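Local coordinates for conserved protein (Methanosarcina mazei, PDB 2NR4) that is of unknown function but binds flavin mononucleotide, which makes it a flavoprotein, at residues S64-N69 with K74-N79. Residues are numbered along the deposited sequence; the frame is centred on the assembly and turned at random.
Sequences SHTWEN and KCLASN. With FMN (flavin mononucleotide), chain C.
Lys74 and Leu76 meet helix 65-73 at two points, where the chain runs from this helix into strand 75-79 of a six-stranded antiparallel β-barrel of the FMN-binding kind. At Lys74, the first residue past the helix, positive phi turns the chain back; its N lies 3.7 Å from Asn69 O, a contact between backbones, while its CB points away from 64-69. Asn69 turns its own amide elsewhere, with ND2 hydrogen-bonded to Thr37 OG1 on strand 29-37. Cys75 opens the strand. Leu76 then points toward the helix. Having CG anti to the backbone N (chi1 163°), it carries CD1 to 4.2 Å from Thr66 CG2, a light methyl-to-methyl touch between two buried side chains, and it also packs on Ala35 and Thr37. Ala77, Ser78 and Asn79 continue into the barrel, between strands 29-37 and 118-130. On the helix side, Thr66 divides its two branches between barrel and cofactor: the methyl faces Leu76, and OG1, beside the backbone N (chi1 -55°), reaches the phosphate. The first turn of the helix thus grips the FMN phosphate, where the helix dipole probably adds to the attraction. His65 N donates to FMN O1P at 2.7 Å, nearly straight at 165°. Ser64, the N-cap residue, accepts from Trp67 N through OG at 3.0 Å. Two donors of one residue converge on FMN O2P: Thr66 N at 2.9 Å and Thr66 OG1 at 2.6 Å.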
loop_
_atom_site.group_PDB
_atom_site.type_symbol
_atom_site.label_atom_id
_atom_site.label_comp_id
_atom_site.label_asym_id
_atom_site.label_seq_id
_atom_site.Cartn_x
_atom_site.Cartn_y
_atom_site.Cartn_z
ATOM N N SER A 64 -11.043 -5.318 -23.556
ATOM C CA SER A 64 -11.674 -5.312 -22.247
ATOM C C SER A 64 -12.917 -4.415 -22.227
ATOM O O SER A 64 -13.138 -3.607 -23.130
ATOM C CB SER A 64 -10.679 -4.835 -21.202
ATOM O OG SER A 64 -10.422 -3.438 -21.351
ATOM N N HIS A 65 -13.729 -4.535 -21.188
ATOM C CA HIS A 65 -14.887 -3.667 -21.136
ATOM C C HIS A 65 -14.480 -2.189 -20.937
ATOM O O HIS A 65 -15.068 -1.280 -21.531
ATOM C CB HIS A 65 -15.905 -4.178 -20.116
ATOM C CG HIS A 65 -16.914 -5.124 -20.710
ATOM N ND1 HIS A 65 -17.796 -4.742 -21.709
ATOM C CD2 HIS A 65 -17.170 -6.431 -20.460
ATOM C CE1 HIS A 65 -18.566 -5.769 -22.028
ATOM N NE2 HIS A 65 -18.199 -6.809 -21.294
ATOM N N THR A 66 -13.469 -1.954 -20.104
ATOM C CA THR A 66 -12.941 -0.588 -19.913
ATOM C C THR A 66 -12.481 0.002 -21.234
ATOM O O THR A 66 -12.765 1.162 -21.552
ATOM C CB THR A 66 -11.739 -0.627 -18.933
ATOM O OG1 THR A 66 -12.161 -1.249 -17.734
ATOM C CG2 THR A 66 -11.222 0.757 -18.634
ATOM N N TRP A 67 -11.737 -0.789 -21.996
ATOM C CA TRP A 67 -11.294 -0.374 -23.337
ATOM C C TRP A 67 -12.474 0.017 -24.249
ATOM O O TRP A 67 -12.484 1.113 -24.842
ATOM C CB TRP A 67 -10.456 -1.503 -23.952
ATOM C CG TRP A 67 -10.160 -1.358 -25.389
ATOM C CD1 TRP A 67 -9.172 -0.610 -25.939
ATOM C CD2 TRP A 67 -10.836 -2.002 -26.483
ATOM N NE1 TRP A 67 -9.193 -0.737 -27.317
ATOM C CE2 TRP A 67 -10.202 -1.587 -27.668
ATOM C CE3 TRP A 67 -11.931 -2.877 -26.572
ATOM C CZ2 TRP A 67 -10.599 -2.043 -28.937
ATOM C CZ3 TRP A 67 -12.331 -3.332 -27.841
ATOM C CH2 TRP A 67 -11.666 -2.908 -29.000
ATOM N N GLU A 68 -13.492 -0.841 -24.313
ATOM C CA GLU A 68 -14.653 -0.600 -25.162
ATOM C C GLU A 68 -15.358 0.691 -24.753
ATOM O O GLU A 68 -15.728 1.475 -25.606
ATOM C CB GLU A 68 -15.609 -1.812 -25.119
ATOM C CG GLU A 68 -16.602 -1.868 -26.294
ATOM C CD GLU A 68 -17.606 -3.017 -26.173
ATOM O OE1 GLU A 68 -17.412 -3.914 -25.311
ATOM O OE2 GLU A 68 -18.604 -2.994 -26.936
ATOM N N ASN A 69 -15.476 0.943 -23.448
ATOM C CA ASN A 69 -16.170 2.130 -22.967
ATOM C C ASN A 69 -15.369 3.415 -23.236
ATOM O O ASN A 69 -15.943 4.455 -23.568
ATOM C CB ASN A 69 -16.514 2.023 -21.481
ATOM C CG ASN A 69 -17.588 0.990 -21.178
ATOM O OD1 ASN A 69 -18.369 0.613 -22.051
ATOM N ND2 ASN A 69 -17.646 0.540 -19.927
ATOM N N LYS A 74 -15.078 7.999 -24.273
ATOM C CA LYS A 74 -13.890 8.848 -23.938
ATOM C C LYS A 74 -13.938 9.501 -22.555
ATOM O O LYS A 74 -13.567 10.692 -22.349
ATOM C CB LYS A 74 -13.577 9.864 -25.042
ATOM C CG LYS A 74 -13.234 9.211 -26.392
ATOM C CD LYS A 74 -14.529 9.078 -27.192
ATOM C CE LYS A 74 -14.279 8.900 -28.674
ATOM N NZ LYS A 74 -15.585 8.574 -29.341
ATOM N N CYS A 75 -14.368 8.705 -21.594
ATOM C CA CYS A 75 -14.460 9.144 -20.205
ATOM C C CYS A 75 -14.227 7.948 -19.299
ATOM O O CYS A 75 -14.643 6.805 -19.608
ATOM C CB CYS A 75 -15.837 9.750 -19.905
ATOM S SG CYS A 75 -16.096 10.530 -18.286
ATOM N N LEU A 76 -13.545 8.217 -18.186
ATOM C CA LEU A 76 -13.181 7.160 -17.204
ATOM C C LEU A 76 -12.932 7.847 -15.882
ATOM O O LEU A 76 -12.403 8.969 -15.865
ATOM C CB LEU A 76 -11.949 6.410 -17.723
ATOM C CG LEU A 76 -11.046 5.513 -16.870
ATOM C CD1 LEU A 76 -10.190 4.695 -17.827
ATOM C CD2 LEU A 76 -10.155 6.304 -15.863
ATOM N N ALA A 77 -13.297 7.213 -14.768
ATOM C CA ALA A 77 -13.036 7.809 -13.459
ATOM C C ALA A 77 -12.088 6.898 -12.660
ATOM O O ALA A 77 -12.235 5.683 -12.686
ATOM C CB ALA A 77 -14.327 7.969 -12.691
ATOM N N SER A 78 -11.093 7.490 -12.005
ATOM C CA SER A 78 -10.351 6.756 -11.005
ATOM C C SER A 78 -11.166 6.625 -9.726
ATOM O O SER A 78 -11.882 7.557 -9.321
ATOM C CB SER A 78 -9.043 7.523 -10.691
ATOM O OG SER A 78 -9.311 8.850 -10.245
ATOM N N ASN A 79 -11.018 5.501 -9.045
ATOM C CA ASN A 79 -11.554 5.270 -7.698
ATOM C C ASN A 79 -10.472 4.662 -6.802
ATOM O O ASN A 79 -10.023 3.525 -7.051
ATOM C CB ASN A 79 -12.717 4.279 -7.725
ATOM C CG ASN A 79 -13.877 4.796 -8.587
ATOM O OD1 ASN A 79 -14.765 5.487 -8.083
ATOM N ND2 ASN A 79 -13.822 4.533 -9.893
HETATM N N1 FMN C . -5.614 -3.659 -17.387
HETATM C C2 FMN C . -5.320 -2.631 -18.257
HETATM O O2 FMN C . -5.781 -2.676 -19.395
HETATM N N3 FMN C . -4.498 -1.596 -17.865
HETATM C C4 FMN C . -3.978 -1.567 -16.580
HETATM O O4 FMN C . -3.431 -0.561 -16.147
HETATM C C4A FMN C . -4.281 -2.597 -15.692
HETATM N N5 FMN C . -3.766 -2.596 -14.406
HETATM C C5A FMN C . -4.081 -3.610 -13.513
HETATM C C6 FMN C . -3.566 -3.582 -12.211
HETATM C C7 FMN C . -3.877 -4.591 -11.310
HETATM C C7M FMN C . -3.246 -4.558 -9.946
HETATM C C8 FMN C . -4.703 -5.655 -11.731
HETATM C C8M FMN C . -5.200 -6.672 -10.774
HETATM C C9 FMN C . -5.218 -5.695 -13.034
HETATM C C9A FMN C . -4.911 -4.653 -13.928
HETATM N N10 FMN C . -5.415 -4.662 -15.230
HETATM C C10 FMN C . -5.102 -3.645 -16.107
HETATM C "C1'" FMN C . -6.172 -5.853 -15.736
HETATM C "C2'" FMN C . -7.662 -5.546 -15.652
HETATM O "O2'" FMN C . -7.980 -5.106 -14.359
HETATM C "C3'" FMN C . -8.422 -6.827 -15.904
HETATM O "O3'" FMN C . -8.126 -7.272 -17.217
HETATM C "C4'" FMN C . -9.922 -6.635 -15.688
HETATM O "O4'" FMN C . -10.462 -7.932 -15.672
HETATM C "C5'" FMN C . -10.568 -5.794 -16.797
HETATM O "O5'" FMN C . -11.974 -5.933 -16.765
HETATM P P FMN C . -13.014 -5.100 -17.693
HETATM O O1P FMN C . -13.251 -5.986 -18.927
HETATM O O2P FMN C . -12.333 -3.789 -18.152
HETATM O O3P FMN C . -14.315 -4.953 -16.901
#